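Local coordinates for protein putative aminopeptidase (Leishmania major, PDB 5NTH) that probably acts as a manganese-dependent M17 leucyl aminopeptidase, removing residues from the N-termini of peptides, and here holds the inhibitor actinonin at its two-manganese centre, at residues S19-T24 with V220-C225; H161-K166 with K172-Q177; D444-G449 with C456-Y461. All coordinates share one frame; numbering follows the deposited sequence.

Interaction 1 (S19-T24 with V220-C225); sequences SAYVQT and VDTPPC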
# COMPACT_ATOMS: atom_id res chain seq x y z
N SER A 19 -14.28 40.86 -1.68
CA SER A 19 -15.43 41.79 -1.48
C SER A 19 -16.50 41.64 -2.57
O SER A 19 -17.70 41.71 -2.28
CB SER A 19 -14.98 43.25 -1.34
OG SER A 19 -14.47 43.54 -0.04
N ALA A 20 -16.04 41.41 -3.79
CA ALA A 20 -16.92 41.11 -4.92
C ALA A 20 -17.52 39.72 -4.85
O ALA A 20 -18.69 39.55 -5.17
CB ALA A 20 -16.16 41.26 -6.24
N TYR A 21 -16.73 38.73 -4.46
CA TYR A 21 -17.25 37.38 -4.25
C TYR A 21 -18.35 37.38 -3.19
O TYR A 21 -19.37 36.69 -3.34
CB TYR A 21 -16.15 36.39 -3.82
CG TYR A 21 -16.73 35.04 -3.50
CD1 TYR A 21 -17.01 34.13 -4.51
CD2 TYR A 21 -17.09 34.73 -2.20
CE1 TYR A 21 -17.61 32.90 -4.23
CE2 TYR A 21 -17.67 33.50 -1.89
CZ TYR A 21 -17.92 32.59 -2.90
OH TYR A 21 -18.50 31.40 -2.57
N VAL A 22 -18.15 38.16 -2.13
CA VAL A 22 -19.16 38.27 -1.08
C VAL A 22 -20.45 38.78 -1.69
O VAL A 22 -21.50 38.15 -1.53
CB VAL A 22 -18.67 39.18 0.05
CG1 VAL A 22 -19.80 39.54 1.00
CG2 VAL A 22 -17.56 38.48 0.82
N GLN A 23 -20.37 39.86 -2.46
CA GLN A 23 -21.55 40.44 -3.11
C GLN A 23 -22.34 39.45 -3.94
O GLN A 23 -23.58 39.48 -3.93
CB GLN A 23 -21.19 41.65 -3.98
CG GLN A 23 -20.81 42.88 -3.19
CD GLN A 23 -21.67 43.02 -1.97
OE1 GLN A 23 -21.21 42.83 -0.83
NE2 GLN A 23 -22.96 43.27 -2.19
N THR A 24 -21.63 38.60 -4.66
CA THR A 24 -22.32 37.68 -5.56
C THR A 24 -23.10 36.69 -4.72
O THR A 24 -24.17 36.23 -5.12
CB THR A 24 -21.35 36.91 -6.47
OG1 THR A 24 -20.53 36.06 -5.66
CG2 THR A 24 -20.48 37.89 -7.28
N VAL A 220 -20.57 25.75 -1.66
CA VAL A 220 -19.89 24.46 -1.65
C VAL A 220 -18.79 24.40 -2.70
O VAL A 220 -17.65 24.12 -2.38
CB VAL A 220 -20.88 23.29 -1.82
CG1 VAL A 220 -20.17 21.98 -2.09
CG2 VAL A 220 -21.72 23.13 -0.57
N ASP A 221 -19.18 24.69 -3.94
CA ASP A 221 -18.27 24.71 -5.11
C ASP A 221 -17.09 25.62 -4.94
O ASP A 221 -16.02 25.28 -5.43
CB ASP A 221 -18.98 25.19 -6.38
CG ASP A 221 -19.68 24.07 -7.16
OD1 ASP A 221 -19.48 22.86 -6.90
OD2 ASP A 221 -20.45 24.42 -8.10
N THR A 222 -17.26 26.78 -4.30
CA THR A 222 -16.15 27.73 -4.14
C THR A 222 -14.97 27.10 -3.39
O THR A 222 -15.17 26.47 -2.35
CB THR A 222 -16.56 28.97 -3.36
OG1 THR A 222 -17.67 29.57 -4.01
CG2 THR A 222 -15.45 29.99 -3.33
N PRO A 223 -13.75 27.25 -3.91
CA PRO A 223 -12.62 26.74 -3.15
C PRO A 223 -12.33 27.59 -1.90
O PRO A 223 -12.74 28.73 -1.82
CB PRO A 223 -11.49 26.82 -4.15
CG PRO A 223 -11.87 27.91 -5.07
CD PRO A 223 -13.33 27.83 -5.19
N PRO A 224 -11.61 27.01 -0.94
CA PRO A 224 -11.26 27.62 0.35
C PRO A 224 -10.25 28.73 0.32
O PRO A 224 -10.16 29.50 1.27
CB PRO A 224 -10.69 26.46 1.15
CG PRO A 224 -10.34 25.42 0.16
CD PRO A 224 -11.05 25.66 -1.10
N CYS A 225 -9.48 28.80 -0.75
CA CYS A 225 -8.65 30.00 -1.00
C CYS A 225 -9.53 31.25 -1.07
O CYS A 225 -9.05 32.34 -0.86
CB CYS A 225 -7.83 29.86 -2.30
SG CYS A 225 -8.76 29.44 -3.82

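Interaction 2 (H161-K166 with K172-Q177); sequences HSYTAK and KAYMKQ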
# COMPACT_ATOMS: atom_id res chain seq x y z
N HIS A 161 -23.53 25.64 -13.23
CA HIS A 161 -23.18 26.17 -11.90
C HIS A 161 -22.68 27.59 -11.96
O HIS A 161 -21.99 27.93 -12.89
CB HIS A 161 -22.14 25.28 -11.22
CG HIS A 161 -22.65 23.91 -10.89
ND1 HIS A 161 -22.26 23.22 -9.77
CD2 HIS A 161 -23.56 23.13 -11.52
CE1 HIS A 161 -22.90 22.07 -9.73
NE2 HIS A 161 -23.68 21.98 -10.78
N SER A 162 -23.01 28.39 -10.96
CA SER A 162 -22.65 29.80 -10.95
C SER A 162 -21.20 30.08 -10.64
O SER A 162 -20.68 31.10 -11.06
CB SER A 162 -23.55 30.59 -10.00
OG SER A 162 -23.22 30.41 -8.65
N TYR A 163 -20.55 29.21 -9.86
CA TYR A 163 -19.12 29.33 -9.62
C TYR A 163 -18.36 28.77 -10.80
O TYR A 163 -18.47 27.55 -11.11
CB TYR A 163 -18.63 28.63 -8.34
CG TYR A 163 -17.14 28.86 -8.12
CD1 TYR A 163 -16.69 29.99 -7.47
CD2 TYR A 163 -16.17 27.98 -8.64
CE1 TYR A 163 -15.34 30.24 -7.32
CE2 TYR A 163 -14.81 28.21 -8.46
CZ TYR A 163 -14.40 29.36 -7.80
OH TYR A 163 -13.05 29.67 -7.59
N THR A 164 -17.56 29.64 -11.43
CA THR A 164 -16.58 29.24 -12.46
C THR A 164 -15.46 30.28 -12.54
O THR A 164 -15.66 31.44 -12.17
CB THR A 164 -17.28 29.00 -13.83
OG1 THR A 164 -16.40 28.34 -14.74
CG2 THR A 164 -17.74 30.29 -14.42
N ALA A 165 -14.28 29.84 -12.96
CA ALA A 165 -13.16 30.74 -13.34
C ALA A 165 -12.74 30.60 -14.83
O ALA A 165 -11.81 31.29 -15.29
CB ALA A 165 -11.97 30.53 -12.42
N LYS A 166 -13.44 29.75 -15.58
CA LYS A 166 -13.23 29.66 -17.03
C LYS A 166 -13.28 31.01 -17.72
O LYS A 166 -14.09 31.88 -17.36
CB LYS A 166 -14.31 28.82 -17.71
CG LYS A 166 -14.36 27.36 -17.28
CD LYS A 166 -14.87 26.52 -18.45
CE LYS A 166 -15.48 25.20 -18.02
NZ LYS A 166 -14.44 24.21 -17.64
N LYS A 172 -14.95 38.79 -13.00
CA LYS A 172 -16.36 39.03 -12.72
C LYS A 172 -16.81 38.21 -11.50
O LYS A 172 -17.92 37.64 -11.49
CB LYS A 172 -17.19 38.62 -13.93
CG LYS A 172 -16.88 39.35 -15.22
CD LYS A 172 -17.53 38.63 -16.38
CE LYS A 172 -17.69 39.51 -17.62
NZ LYS A 172 -16.96 38.97 -18.82
N ALA A 173 -15.93 38.12 -10.51
CA ALA A 173 -16.25 37.52 -9.20
C ALA A 173 -16.62 36.05 -9.24
O ALA A 173 -17.43 35.58 -8.47
CB ALA A 173 -17.36 38.32 -8.51
N TYR A 174 -16.02 35.31 -10.15
CA TYR A 174 -16.28 33.88 -10.23
C TYR A 174 -17.79 33.56 -10.37
O TYR A 174 -18.25 32.53 -9.91
CB TYR A 174 -15.64 33.16 -9.00
CG TYR A 174 -14.15 33.42 -8.86
CD1 TYR A 174 -13.69 34.59 -8.26
CD2 TYR A 174 -13.20 32.51 -9.34
CE1 TYR A 174 -12.32 34.85 -8.12
CE2 TYR A 174 -11.83 32.77 -9.22
CZ TYR A 174 -11.39 33.94 -8.61
OH TYR A 174 -10.06 34.27 -8.48
N MET A 175 -18.55 34.44 -11.01
CA MET A 175 -19.99 34.31 -11.04
C MET A 175 -20.49 34.36 -12.46
O MET A 175 -20.36 35.37 -13.11
CB MET A 175 -20.61 35.48 -10.30
CG MET A 175 -22.12 35.56 -10.41
SD MET A 175 -22.86 34.19 -9.52
CE MET A 175 -24.50 34.89 -9.20
N LYS A 176 -21.11 33.28 -12.91
CA LYS A 176 -21.68 33.20 -14.23
C LYS A 176 -23.12 32.70 -14.15
O LYS A 176 -23.39 31.68 -13.56
CB LYS A 176 -20.87 32.25 -15.07
CG LYS A 176 -21.21 32.23 -16.55
CD LYS A 176 -20.30 31.21 -17.23
CE LYS A 176 -20.92 30.56 -18.45
NZ LYS A 176 -20.44 31.21 -19.70
N GLN A 177 -24.03 33.46 -14.75
CA GLN A 177 -25.46 33.15 -14.83
C GLN A 177 -25.93 33.68 -16.19
O GLN A 177 -26.61 34.70 -16.30
CB GLN A 177 -26.23 33.77 -13.67
CG GLN A 177 -26.07 32.97 -12.39
CD GLN A 177 -27.20 33.20 -11.40
OE1 GLN A 177 -27.59 34.34 -11.14
NE2 GLN A 177 -27.72 32.10 -10.82

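Interaction 3 (D444-G449 with C456-Y461); sequences DMISAG and CYPVLY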
# COMPACT_ATOMS: atom_id res chain seq x y z
N ASP A 444 -40.00 10.41 9.41
CA ASP A 444 -40.36 11.75 8.90
C ASP A 444 -39.28 12.39 8.03
O ASP A 444 -39.58 13.11 7.08
CB ASP A 444 -40.66 12.72 10.04
CG ASP A 444 -42.05 12.48 10.71
OD1 ASP A 444 -42.92 11.69 10.20
OD2 ASP A 444 -42.23 13.11 11.79
N MET A 445 -38.03 12.17 8.38
CA MET A 445 -36.94 12.64 7.60
C MET A 445 -36.86 11.82 6.31
O MET A 445 -36.68 12.39 5.26
CB MET A 445 -35.65 12.58 8.40
CG MET A 445 -34.50 13.30 7.73
SD MET A 445 -34.69 15.09 7.57
CE MET A 445 -34.44 15.71 9.22
N ILE A 446 -37.07 10.50 6.38
CA ILE A 446 -37.08 9.68 5.16
C ILE A 446 -38.12 10.21 4.19
O ILE A 446 -37.85 10.39 3.00
CB ILE A 446 -37.32 8.19 5.47
CG1 ILE A 446 -36.20 7.60 6.34
CG2 ILE A 446 -37.43 7.33 4.22
CD1 ILE A 446 -34.82 8.18 6.17
N SER A 447 -39.29 10.48 4.72
CA SER A 447 -40.39 11.02 3.93
C SER A 447 -40.16 12.39 3.37
O SER A 447 -40.66 12.68 2.29
CB SER A 447 -41.66 11.06 4.76
OG SER A 447 -42.04 9.73 5.02
N ALA A 448 -39.47 13.26 4.10
CA ALA A 448 -39.21 14.58 3.56
C ALA A 448 -38.19 14.44 2.42
O ALA A 448 -38.21 15.18 1.46
CB ALA A 448 -38.73 15.51 4.63
N GLY A 449 -37.34 13.43 2.52
CA GLY A 449 -36.45 13.07 1.45
C GLY A 449 -37.15 12.58 0.20
O GLY A 449 -36.72 12.89 -0.90
N CYS A 456 -32.62 9.90 1.42
CA CYS A 456 -32.32 9.60 2.80
C CYS A 456 -32.53 8.14 3.04
O CYS A 456 -33.38 7.53 2.42
CB CYS A 456 -33.33 10.26 3.70
SG CYS A 456 -32.86 11.87 4.17
N TYR A 457 -31.79 7.61 4.02
CA TYR A 457 -32.02 6.24 4.42
C TYR A 457 -31.48 6.05 5.80
O TYR A 457 -30.40 6.53 6.07
CB TYR A 457 -31.38 5.27 3.44
CG TYR A 457 -31.96 3.92 3.62
CD1 TYR A 457 -33.14 3.58 2.99
CD2 TYR A 457 -31.38 3.01 4.48
CE1 TYR A 457 -33.72 2.32 3.19
CE2 TYR A 457 -31.94 1.75 4.69
CZ TYR A 457 -33.11 1.41 4.05
OH TYR A 457 -33.65 0.18 4.22
N PRO A 458 -32.25 5.38 6.67
CA PRO A 458 -31.86 5.10 8.05
C PRO A 458 -30.56 4.35 8.20
O PRO A 458 -30.31 3.42 7.48
CB PRO A 458 -33.01 4.20 8.55
CG PRO A 458 -34.19 4.63 7.77
CD PRO A 458 -33.61 4.85 6.41
N VAL A 459 -29.74 4.74 9.15
CA VAL A 459 -28.66 3.84 9.58
C VAL A 459 -28.78 3.46 11.05
O VAL A 459 -29.31 4.20 11.85
CB VAL A 459 -27.24 4.39 9.31
CG1 VAL A 459 -26.96 4.36 7.83
CG2 VAL A 459 -27.05 5.77 9.93
N LEU A 460 -28.19 2.31 11.35
CA LEU A 460 -28.27 1.69 12.66
C LEU A 460 -28.19 2.70 13.80
O LEU A 460 -27.25 3.46 13.86
CB LEU A 460 -27.14 0.67 12.78
CG LEU A 460 -27.15 -0.18 14.05
CD1 LEU A 460 -28.43 -1.01 14.16
CD2 LEU A 460 -25.92 -1.05 14.12
N TYR A 461 -29.20 2.74 14.67
CA TYR A 461 -29.12 3.52 15.92
C TYR A 461 -29.01 2.49 17.05
O TYR A 461 -29.94 1.70 17.28
CB TYR A 461 -30.34 4.41 16.12
CG TYR A 461 -30.30 5.26 17.39
CD1 TYR A 461 -29.69 6.49 17.41
CD2 TYR A 461 -30.90 4.80 18.58
CE1 TYR A 461 -29.66 7.25 18.56
CE2 TYR A 461 -30.85 5.55 19.75
CZ TYR A 461 -30.23 6.76 19.72
OH TYR A 461 -30.21 7.47 20.85
O HOH W 1 -35.63 8.59 1.23

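Interaction 1 (S19-T24 with V220-C225)
Tyr21, in the C-terminal half of helix 12-26, faces Thr222, the first residue to leave helical geometry at the end of helix 203-221, with their CA atoms 9.7 Å apart. The tyrosine thus reaches the C-terminal end of helix 203-221, where Thr222 OG1 bonds the carbonyl oxygen of Arg218 four residues back, and the gap between the two backbones is spanned by the long side chain of Tyr21 and the short one of Thr222. At Thr222 the chain turns from helical into extended geometry and runs on into Pro223 and Pro224.

The two side chains approach from opposite directions. The phenol of Tyr21 is carried away from its own helix because CG lies anti to the backbone N (chi1 175°), which sends the ring outward toward the threonine. Thr222 OG1 waits at the ring edge, near the ring plane, and Tyr21 OH donates to it over a very short 2.5 Å. The methyl branch adds an apolar touch: Thr222 CG2 sits 3.6 Å from Tyr21 CZ. The threonine hydroxyl is thus tied to the helix end on one hand and to the tyrosine on the other, and both residues are buried. Arg218 and Leu219 of helix 203-221, with Ile235 of helix 229-243, pack around the tyrosine.

The backbone behind the ring is engaged as well: Thr24 OG1 donates to Tyr21 O at 2.7 Å, tilted 25° from the carbonyl plane.

Interaction 2 (H161-K166 with K172-Q177)
Ser162 and Lys176 face each other where the loop between helix 148-156 and strand 181-185 doubles back on itself, its two arms running in roughly opposed directions, 141° apart. At the start of the returning arm, Ala173 and Tyr174 both take left-handed backbone conformations.

Polar contacts between the arms are made by the backbone. Lys176 N donates to Ser162 O at 2.9 Å, fairly straight at 160° and in the carbonyl plane, on a lone pair. A second bond, from Thr164 N to Tyr174 O, is weak. CA-H groups supplement them: Tyr163 CA points at Tyr174 O from 3.3 Å, and Tyr174 CA approaches Thr164 O at 3.2 Å.

The aromatic component is a pair of tyrosines lying side by side and pointing the same way. The Tyr163 and Tyr174 planes are within 3° of parallel, yet the rings are slid so far apart, with centroids separated by 5.5 Å, that they barely overlap. The touching is done by Tyr163 OH, which comes 3.3 Å from Tyr174 CD2, and by Tyr163 CE1, which reaches Tyr174 CB at 3.4 Å.

Apolar packing fills in the rest. Ala165 CB rests against the Tyr174 ring, Thr164 CG2 lies against the aliphatic part of Lys176, and Met175 SD meets Ser162 CB at 3.7 Å. Val373 and Val375 of the second subunit pack on Tyr163 and Tyr174 respectively.

Two carbonyl oxygens, Ser162 O and Tyr174 O, come within 3.0 Å of each other. Ser162 O accepts from Lys176 N, Tyr174 O only weakly from Thr164 N; Arg218 NH1 also binds Tyr174 O, so its positive charge would be expected to ease their mutual repulsion.

Interaction 3 (D444-G449 with C456-Y461)
Ile446 and Cys456 bring helix 439-452 to within 5.3 Å, CA to CA, of the strand that follows it, in a beta-alpha-beta unit made of strand 432-436, this helix and strand 456-458. The short helical and strand segments run nearly antiparallel, 158° between their directions, with axes 7.5 Å apart at closest approach.

One bump is the end of the isoleucine. Its CG1 branch is anti to the carbonyl carbon (chi1 -62°), and from there CD1 reaches across and settles in the notch between two residues of the strand, 3.6 Å from Cys456 CB and 3.6 Å from Pro458 CD. The proline ring and the isoleucine side chain cross at about a right angle, and CG1 also touches the proline's CD and CG. On its other side the same proline carbon, Pro458 CD, stands over one face of the Tyr457 ring, toward the rim.

A second bump points the reverse way. Cys456 directs its side chain at the helix, where Gly449 presents bare backbone; Cys456 CB lies 4.8 Å from Gly449 CA. SG meanwhile leans against Met445, 4.2 Å from Met445 CG. Phe534 of helix 528-536 packs against that methionine, while Tyr457 and Pro458 pack on Pro458 and Tyr457 of the third subunit, so the strand's outer side forms part of a subunit interface.

A water molecule also joins helix and strand, donating to Cys456 O at 2.8 Å and, weakly, to Ile446 O at 3.4 Å.

Overall arrangement
Interactions 1 and 2 form one neighbourhood: their centres are about 10 Å apart, and interaction 2 is nested within the loop that interaction 1 closes. They touch directly, Asp221 OD2 lying 2.7 Å from His161 ND1 in a probable hydrogen bond and Thr24 CG2 packing on Ala173 CB. Arg218 serves both, since its guanidinium group binds Thr24 OG1 as well as Ala173 O. Both also meet the second subunit. Interaction 3 lies on the opposite side of the chain's centre, its centre about 32 Å from that of interaction 1 and about 34 Å from that of interaction 2, and faces the third subunit. All three lie away from the manganese, actinonin and bicarbonate sites.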